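Local coordinates for mandelate racemase / muconate lactonizing enzyme (Burkholderia pseudomallei, PDB 2POD), which is of unknown function but belongs to the enolase superfamily, binds a sodium ion in the crystal and may have lyase activity, at residues B[178-183]-B[195-200]; B[188-193]-B[224-229]. All blocks are in the same frame, centred on the assembly; numbering follows the deposited sequence.

Interaction 1: B[178-183]-B[195-200]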
ATOM      1  N   TRP B 178     -31.457  19.168  -4.876  1.00 49.01           N
ATOM      2  CA  TRP B 178     -30.320  19.687  -4.118  1.00 45.29           C
ATOM      3  C   TRP B 178     -30.634  20.503  -2.852  1.00 44.22           C
ATOM      4  O   TRP B 178     -30.164  21.636  -2.724  1.00 45.76           O
ATOM      5  CB  TRP B 178     -29.351  20.443  -5.034  1.00 45.72           C
ATOM      6  CG  TRP B 178     -29.982  21.493  -5.893  1.00 51.35           C
ATOM      7  CD1 TRP B 178     -30.074  22.831  -5.623  1.00 56.91           C
ATOM      8  CD2 TRP B 178     -30.601  21.301  -7.172  1.00 57.81           C
ATOM      9  NE1 TRP B 178     -30.718  23.480  -6.650  1.00 58.78           N
ATOM     10  CE2 TRP B 178     -31.053  22.565  -7.612  1.00 54.50           C
ATOM     11  CE3 TRP B 178     -30.822  20.183  -7.988  1.00 52.84           C
ATOM     12  CZ2 TRP B 178     -31.705  22.741  -8.832  1.00 55.91           C
ATOM     13  CZ3 TRP B 178     -31.476  20.358  -9.190  1.00 51.55           C
ATOM     14  CH2 TRP B 178     -31.900  21.629  -9.607  1.00 46.61           C
ATOM     15  N   PRO B 179     -31.376  19.916  -1.883  1.00 44.37           N
ATOM     16  CA  PRO B 179     -31.879  20.701  -0.746  1.00 45.78           C
ATOM     17  C   PRO B 179     -30.864  21.089   0.355  1.00 49.96           C
ATOM     18  O   PRO B 179     -31.226  21.824   1.275  1.00 49.51           O
ATOM     19  CB  PRO B 179     -32.966  19.801  -0.163  1.00 45.98           C
ATOM     20  CG  PRO B 179     -32.521  18.427  -0.486  1.00 48.89           C
ATOM     21  CD  PRO B 179     -31.783  18.500  -1.786  1.00 44.16           C
ATOM     22  N   PHE B 180     -29.622  20.608   0.268  1.00 49.21           N
ATOM     23  CA  PHE B 180     -28.599  20.911   1.280  1.00 44.31           C
ATOM     24  C   PHE B 180     -27.813  22.176   0.942  1.00 46.05           C
ATOM     25  O   PHE B 180     -27.103  22.717   1.786  1.00 46.78           O
ATOM     26  CB  PHE B 180     -27.641  19.727   1.476  1.00 46.05           C
ATOM     27  CG  PHE B 180     -28.325  18.451   1.897  1.00 35.90           C
ATOM     28  CD1 PHE B 180     -28.737  17.524   0.949  1.00 40.27           C
ATOM     29  CD2 PHE B 180     -28.559  18.187   3.239  1.00 42.56           C
ATOM     30  CE1 PHE B 180     -29.366  16.355   1.326  1.00 46.03           C
ATOM     31  CE2 PHE B 180     -29.201  17.024   3.631  1.00 45.47           C
ATOM     32  CZ  PHE B 180     -29.601  16.103   2.676  1.00 54.83           C
ATOM     33  N   ASP B 181     -27.972  22.644  -0.294  1.00 48.94           N
ATOM     34  CA  ASP B 181     -27.345  23.871  -0.802  1.00 52.78           C
ATOM     35  C   ASP B 181     -27.376  25.160   0.047  1.00 56.51           C
ATOM     36  O   ASP B 181     -26.328  25.802   0.186  1.00 57.03           O
ATOM     37  CB  ASP B 181     -27.803  24.156  -2.234  1.00 52.53           C
ATOM     38  CG  ASP B 181     -27.209  23.191  -3.241  1.00 56.33           C
ATOM     39  OD1 ASP B 181     -26.963  22.014  -2.886  1.00 55.05           O
ATOM     40  OD2 ASP B 181     -26.983  23.620  -4.394  1.00 55.48           O
ATOM     41  N   PRO B 182     -28.551  25.551   0.613  1.00 58.96           N
ATOM     42  CA  PRO B 182     -28.545  26.857   1.292  1.00 59.18           C
ATOM     43  C   PRO B 182     -27.827  26.862   2.643  1.00 57.05           C
ATOM     44  O   PRO B 182     -27.509  27.935   3.169  1.00 52.86           O
ATOM     45  CB  PRO B 182     -30.040  27.166   1.494  1.00 60.10           C
ATOM     46  CG  PRO B 182     -30.791  26.109   0.745  1.00 62.93           C
ATOM     47  CD  PRO B 182     -29.888  24.932   0.689  1.00 56.83           C
ATOM     48  N   TYR B 183     -27.572  25.676   3.192  1.00 56.51           N
ATOM     49  CA  TYR B 183     -26.930  25.557   4.498  1.00 56.18           C
ATOM     50  C   TYR B 183     -25.403  25.606   4.433  1.00 55.26           C
ATOM     51  O   TYR B 183     -24.742  25.821   5.449  1.00 59.72           O
ATOM     52  CB  TYR B 183     -27.459  24.332   5.248  1.00 55.25           C
ATOM     53  CG  TYR B 183     -28.971  24.342   5.343  1.00 56.48           C
ATOM     54  CD1 TYR B 183     -29.742  23.463   4.587  1.00 55.60           C
ATOM     55  CD2 TYR B 183     -29.631  25.265   6.159  1.00 62.09           C
ATOM     56  CE1 TYR B 183     -31.133  23.486   4.655  1.00 59.74           C
ATOM     57  CE2 TYR B 183     -31.017  25.300   6.232  1.00 61.86           C
ATOM     58  CZ  TYR B 183     -31.763  24.407   5.479  1.00 65.78           C
ATOM     59  OH  TYR B 183     -33.140  24.435   5.552  1.00 64.79           O
ATOM     60  N   SER B 195     -30.576  20.302  13.328  1.00 59.62           N
ATOM     61  CA  SER B 195     -31.940  20.712  13.026  1.00 58.37           C
ATOM     62  C   SER B 195     -32.090  21.197  11.582  1.00 57.36           C
ATOM     63  O   SER B 195     -33.114  20.945  10.943  1.00 57.68           O
ATOM     64  CB  SER B 195     -32.426  21.768  14.033  1.00 59.47           C
ATOM     65  OG  SER B 195     -31.871  23.050  13.777  1.00 61.39           O
ATOM     66  N   ASP B 196     -31.066  21.880  11.071  1.00 58.40           N
ATOM     67  CA  ASP B 196     -30.998  22.234   9.649  1.00 59.15           C
ATOM     68  C   ASP B 196     -30.875  21.007   8.751  1.00 59.03           C
ATOM     69  O   ASP B 196     -31.357  21.011   7.616  1.00 63.33           O
ATOM     70  CB  ASP B 196     -29.834  23.197   9.376  1.00 61.20           C
ATOM     71  CG  ASP B 196     -30.188  24.654   9.664  1.00 63.37           C
ATOM     72  OD1 ASP B 196     -29.284  25.512   9.565  1.00 63.10           O
ATOM     73  OD2 ASP B 196     -31.364  24.951   9.979  1.00 62.92           O
ATOM     74  N   LEU B 197     -30.233  19.965   9.271  1.00 57.77           N
ATOM     75  CA  LEU B 197     -30.105  18.694   8.576  1.00 58.83           C
ATOM     76  C   LEU B 197     -31.455  17.998   8.453  1.00 58.96           C
ATOM     77  O   LEU B 197     -31.797  17.478   7.387  1.00 58.23           O
ATOM     78  CB  LEU B 197     -29.078  17.796   9.290  1.00 56.71           C
ATOM     79  CG  LEU B 197     -28.599  16.486   8.645  1.00 56.18           C
ATOM     80  CD1 LEU B 197     -28.481  16.563   7.128  1.00 37.70           C
ATOM     81  CD2 LEU B 197     -27.284  16.013   9.259  1.00 57.33           C
ATOM     82  N   LYS B 198     -32.218  18.015   9.544  1.00 62.87           N
ATOM     83  CA  LYS B 198     -33.550  17.414   9.596  1.00 66.30           C
ATOM     84  C   LYS B 198     -34.566  18.163   8.726  1.00 64.36           C
ATOM     85  O   LYS B 198     -35.510  17.560   8.206  1.00 62.31           O
ATOM     86  CB  LYS B 198     -34.046  17.343  11.042  1.00 65.89           C
ATOM     87  CG  LYS B 198     -34.893  16.118  11.344  1.00 78.92           C
ATOM     88  CD  LYS B 198     -34.067  15.006  11.979  1.00 87.29           C
ATOM     89  CE  LYS B 198     -34.288  14.946  13.480  1.00 88.64           C
ATOM     90  NZ  LYS B 198     -33.001  15.004  14.222  1.00 78.06           N
ATOM     91  N   ARG B 199     -34.360  19.468   8.569  1.00 63.64           N
ATOM     92  CA  ARG B 199     -35.215  20.294   7.722  1.00 68.81           C
ATOM     93  C   ARG B 199     -34.857  20.166   6.243  1.00 68.68           C
ATOM     94  O   ARG B 199     -35.710  20.347   5.373  1.00 69.32           O
ATOM     95  CB  ARG B 199     -35.153  21.758   8.160  1.00 69.77           C
ATOM     96  CG  ARG B 199     -36.513  22.453   8.190  1.00 81.75           C
ATOM     97  CD  ARG B 199     -36.416  23.915   8.640  1.00 93.22           C
ATOM     98  NE  ARG B 199     -35.716  24.071   9.916  1.00 92.26           N
ATOM     99  CZ  ARG B 199     -34.582  24.750  10.076  1.00 97.27           C
ATOM    100  NH1 ARG B 199     -34.003  25.349   9.040  1.00 93.66           N
ATOM    101  NH2 ARG B 199     -34.024  24.829  11.278  1.00 99.53           N
ATOM    102  N   ALA B 200     -33.593  19.858   5.966  1.00 68.84           N
ATOM    103  CA  ALA B 200     -33.153  19.527   4.612  1.00 66.70           C
ATOM    104  C   ALA B 200     -33.486  18.087   4.219  1.00 64.37           C
ATOM    105  O   ALA B 200     -33.495  17.749   3.041  1.00 64.42           O
ATOM    106  CB  ALA B 200     -31.665  19.798   4.458  1.00 67.24           C
TER
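With chi1 -59° in Phe180 and -54° in Tyr183, CG in both residues stands anti to the carbonyl carbon and beside the backbone N, which brings both rings against helix 194-200. Ala200 is the residue they share: its CB lies 3.7 Å from Phe180 CD2 and 3.7 Å from Tyr183 CE1. The Phe180 ring also meets Leu197 at its edge, where CD1 of the leucine comes within 3.6 Å of Phe180 CE2, while the carbonyl O of Ala200 lies over one face. Ala200 O also lies 3.7 Å from Pro179 CG. Tyr183 is met over its face by Asp196, whose CB is 4.2 Å from the ring centroid in a CH-pi contact. In the (beta/alpha) barrel of the enolase superfamily, 178-183 follows strand 174-177, and a type I turn from Trp178 to Asp181 leads the chain away from it, so the contact joins the end of a barrel strand to the helical region that follows. The Asp196 carboxylate is tilted 35° from the tyrosine plane, and its OD1 approaches Tyr183 CD2 to 3.4 Å. Within the helix, Asp196 OD2 forms a salt bridge with Arg199 NH1 at 2.8 Å, although the N-H geometry makes its hydrogen bond weak. Arg199 bends at chi3 and brings NH1 near Tyr183 OH without a hydrogen bond. Behind this layer, Phe180 packs on Ile233 and Leu237 of helix 227-237, and Pro179 on Pro203 and Phe204 of helix 202-210.

Interaction 2: B[188-193]-B[224-229]; sequences DGYYIS and LWNLPP
The Asn226 amide lies flat on the Tyr190 ring, the two planes only 3° apart, with ND2 over one face and 3.3 Å from Tyr190 CZ. Chi1 of -73° sets Asn226 CG beside the backbone N and anti to the carbonyl carbon, carrying the amide over the ring, ND2 offset somewhat toward the rim. The backbone N of Asn226 is engaged too: it donates to Gly189 O at 2.8 Å with a nearly straight N-H...O angle of 168°. Gly189 O is also approached by Pro229 CG, at 3.3 Å, and Gly189 CA makes a CA-H...O contact of 3.4 Å with Leu224 O. Segment 224-229 is the beta-alpha connection of the barrel between strand 216-220, which ends in the sodium ligand Glu220, and helix 227-237, with Asn226 at the N-cap position; 188-193 is the loop leading into helix 194-200. Trp225 meets that loop with its six-membered ring: Tyr191 O lies in the plane at its edge, 3.5 Å from CZ3. Ile192 crosses the indole at about a right angle, CB 3.9 Å from Trp225 CH2, and its CG2 branch rests on Pro229 CB at 4.0 Å. The first side-chain bond of Tyr191 points away from 224-229; its OH is hydrogen-bonded to Asp216, and its ring makes a cation-pi contact with Arg118, both of the second subunit.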
ATOM      1  N   ASP B 188     -19.332  28.041   5.221  1.00 58.71           N
ATOM      2  CA  ASP B 188     -18.402  27.657   4.141  1.00 59.50           C
ATOM      3  C   ASP B 188     -18.258  26.145   3.923  1.00 56.83           C
ATOM      4  O   ASP B 188     -17.204  25.660   3.514  1.00 54.98           O
ATOM      5  CB  ASP B 188     -17.038  28.344   4.293  1.00 61.62           C
ATOM      6  CG  ASP B 188     -17.135  29.863   4.215  1.00 70.94           C
ATOM      7  OD1 ASP B 188     -17.247  30.400   3.088  1.00 69.69           O
ATOM      8  OD2 ASP B 188     -17.099  30.520   5.282  1.00 74.66           O
ATOM      9  N   GLY B 189     -19.339  25.418   4.203  1.00 54.11           N
ATOM     10  CA  GLY B 189     -19.390  23.974   4.047  1.00 50.62           C
ATOM     11  C   GLY B 189     -18.617  23.185   5.088  1.00 51.32           C
ATOM     12  O   GLY B 189     -18.266  22.027   4.851  1.00 49.57           O
ATOM     13  N   TYR B 190     -18.350  23.799   6.238  1.00 45.88           N
ATOM     14  CA  TYR B 190     -17.664  23.102   7.320  1.00 44.89           C
ATOM     15  C   TYR B 190     -18.597  22.643   8.425  1.00 44.29           C
ATOM     16  O   TYR B 190     -18.177  21.915   9.321  1.00 46.10           O
ATOM     17  CB  TYR B 190     -16.515  23.938   7.882  1.00 46.30           C
ATOM     18  CG  TYR B 190     -15.392  24.125   6.893  1.00 44.34           C
ATOM     19  CD1 TYR B 190     -15.272  25.307   6.164  1.00 31.71           C
ATOM     20  CD2 TYR B 190     -14.455  23.114   6.676  1.00 40.81           C
ATOM     21  CE1 TYR B 190     -14.245  25.483   5.249  1.00 46.52           C
ATOM     22  CE2 TYR B 190     -13.416  23.282   5.761  1.00 42.88           C
ATOM     23  CZ  TYR B 190     -13.325  24.464   5.049  1.00 51.47           C
ATOM     24  OH  TYR B 190     -12.305  24.634   4.142  1.00 58.08           O
ATOM     25  N   TYR B 191     -19.866  23.043   8.341  1.00 45.14           N
ATOM     26  CA  TYR B 191     -20.828  22.810   9.419  1.00 48.88           C
ATOM     27  C   TYR B 191     -22.266  22.771   8.920  1.00 51.23           C
ATOM     28  O   TYR B 191     -22.706  23.656   8.180  1.00 52.96           O
ATOM     29  CB  TYR B 191     -20.672  23.859  10.541  1.00 49.36           C
ATOM     30  CG  TYR B 191     -21.652  23.698  11.681  1.00 49.42           C
ATOM     31  CD1 TYR B 191     -22.722  24.583  11.843  1.00 54.65           C
ATOM     32  CD2 TYR B 191     -21.517  22.655  12.595  1.00 55.32           C
ATOM     33  CE1 TYR B 191     -23.630  24.427  12.882  1.00 55.09           C
ATOM     34  CE2 TYR B 191     -22.419  22.495  13.641  1.00 57.15           C
ATOM     35  CZ  TYR B 191     -23.467  23.382  13.781  1.00 56.49           C
ATOM     36  OH  TYR B 191     -24.352  23.210  14.815  1.00 49.93           O
ATOM     37  N   ILE B 192     -22.988  21.736   9.337  1.00 53.61           N
ATOM     38  CA  ILE B 192     -24.448  21.750   9.351  1.00 51.62           C
ATOM     39  C   ILE B 192     -24.978  21.418  10.755  1.00 52.51           C
ATOM     40  O   ILE B 192     -24.496  20.491  11.415  1.00 55.24           O
ATOM     41  CB  ILE B 192     -25.055  20.839   8.224  1.00 53.55           C
ATOM     42  CG1 ILE B 192     -26.588  20.962   8.160  1.00 49.98           C
ATOM     43  CG2 ILE B 192     -24.566  19.384   8.341  1.00 46.49           C
ATOM     44  CD1 ILE B 192     -27.204  20.657   6.798  1.00 48.78           C
ATOM     45  N   SER B 193     -25.944  22.204  11.223  1.00 54.89           N
ATOM     46  CA  SER B 193     -26.627  21.915  12.484  1.00 56.54           C
ATOM     47  C   SER B 193     -27.556  20.717  12.316  1.00 54.63           C
ATOM     48  O   SER B 193     -28.021  20.440  11.208  1.00 52.97           O
ATOM     49  CB  SER B 193     -27.399  23.149  12.976  1.00 59.38           C
ATOM     50  OG  SER B 193     -28.731  23.173  12.483  1.00 63.61           O
ATOM     51  N   LEU B 224     -20.171  21.575  -2.398  1.00 44.42           N
ATOM     52  CA  LEU B 224     -20.304  22.680  -1.441  1.00 43.34           C
ATOM     53  C   LEU B 224     -19.807  22.306  -0.045  1.00 41.88           C
ATOM     54  O   LEU B 224     -19.573  23.169   0.795  1.00 41.36           O
ATOM     55  CB  LEU B 224     -21.757  23.171  -1.375  1.00 42.87           C
ATOM     56  CG  LEU B 224     -22.309  23.978  -2.556  1.00 50.38           C
ATOM     57  CD1 LEU B 224     -23.808  24.211  -2.406  1.00 46.16           C
ATOM     58  CD2 LEU B 224     -21.573  25.305  -2.717  1.00 55.17           C
ATOM     59  N   TRP B 225     -19.633  21.013   0.191  1.00 39.74           N
ATOM     60  CA  TRP B 225     -19.367  20.523   1.531  1.00 36.22           C
ATOM     61  C   TRP B 225     -17.944  20.021   1.693  1.00 38.03           C
ATOM     62  O   TRP B 225     -17.370  19.441   0.779  1.00 37.12           O
ATOM     63  CB  TRP B 225     -20.381  19.448   1.896  1.00 36.58           C
ATOM     64  CG  TRP B 225     -21.778  20.004   1.989  1.00 46.95           C
ATOM     65  CD1 TRP B 225     -22.774  19.893   1.059  1.00 39.84           C
ATOM     66  CD2 TRP B 225     -22.317  20.782   3.065  1.00 42.95           C
ATOM     67  NE1 TRP B 225     -23.903  20.538   1.499  1.00 53.70           N
ATOM     68  CE2 TRP B 225     -23.649  21.095   2.726  1.00 47.85           C
ATOM     69  CE3 TRP B 225     -21.804  21.235   4.291  1.00 46.95           C
ATOM     70  CZ2 TRP B 225     -24.483  21.848   3.568  1.00 52.80           C
ATOM     71  CZ3 TRP B 225     -22.626  21.985   5.126  1.00 46.11           C
ATOM     72  CH2 TRP B 225     -23.956  22.281   4.760  1.00 44.63           C
ATOM     73  N   ASN B 226     -17.372  20.266   2.863  1.00 38.64           N
ATOM     74  CA  ASN B 226     -16.118  19.638   3.230  1.00 41.72           C
ATOM     75  C   ASN B 226     -16.385  18.383   4.035  1.00 42.91           C
ATOM     76  O   ASN B 226     -17.548  17.997   4.187  1.00 43.05           O
ATOM     77  CB  ASN B 226     -15.216  20.623   3.964  1.00 38.26           C
ATOM     78  CG  ASN B 226     -14.628  21.653   3.035  1.00 46.02           C
ATOM     79  OD1 ASN B 226     -13.591  21.424   2.401  1.00 43.82           O
ATOM     80  ND2 ASN B 226     -15.294  22.798   2.936  1.00 46.73           N
ATOM     81  N   LEU B 227     -15.329  17.738   4.530  1.00 36.53           N
ATOM     82  CA  LEU B 227     -15.429  16.333   4.900  1.00 40.03           C
ATOM     83  C   LEU B 227     -16.364  15.960   6.065  1.00 43.45           C
ATOM     84  O   LEU B 227     -17.281  15.169   5.847  1.00 41.94           O
ATOM     85  CB  LEU B 227     -14.066  15.643   4.974  1.00 38.65           C
ATOM     86  CG  LEU B 227     -14.105  14.127   5.144  1.00 45.06           C
ATOM     87  CD1 LEU B 227     -14.377  13.398   3.832  1.00 45.05           C
ATOM     88  CD2 LEU B 227     -12.814  13.658   5.771  1.00 50.18           C
ATOM     89  N   PRO B 228     -16.154  16.526   7.286  1.00 45.60           N
ATOM     90  CA  PRO B 228     -17.093  16.153   8.368  1.00 43.14           C
ATOM     91  C   PRO B 228     -18.606  16.370   8.131  1.00 40.82           C
ATOM     92  O   PRO B 228     -19.378  15.433   8.387  1.00 41.80           O
ATOM     93  CB  PRO B 228     -16.576  16.917   9.598  1.00 42.75           C
ATOM     94  CG  PRO B 228     -15.192  17.321   9.254  1.00 47.39           C
ATOM     95  CD  PRO B 228     -15.117  17.465   7.767  1.00 41.79           C
ATOM     96  N   PRO B 229     -19.043  17.560   7.637  1.00 39.53           N
ATOM     97  CA  PRO B 229     -20.495  17.604   7.392  1.00 38.70           C
ATOM     98  C   PRO B 229     -21.004  16.750   6.241  1.00 38.08           C
ATOM     99  O   PRO B 229     -22.115  16.238   6.335  1.00 46.00           O
ATOM    100  CB  PRO B 229     -20.776  19.082   7.138  1.00 37.71           C
ATOM    101  CG  PRO B 229     -19.491  19.633   6.679  1.00 38.91           C
ATOM    102  CD  PRO B 229     -18.404  18.855   7.326  1.00 36.70           C
TER

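From the N terminus the segments come in the order 178-183, 188-193, 195-200 and 224-229, so the two contacts cross rather than nest. Interaction 1 closes a short loop of 11 intervening residues, which contains all of 188-193. Interaction 2 starts inside that loop and spans 30 residues, taking in helix 202-210 and strand 216-220. Their centres are 11 Å apart and they touch directly: Phe180 O lies 3.3 Å from Trp225 CZ2, and Leu197 CA lies 3.9 Å from Ile192 CD1. Interaction 1 joins the turn after strand 174-177 to helix 194-200; interaction 2 holds the loop before that helix to the start of helix 227-237, beyond strand 216-220.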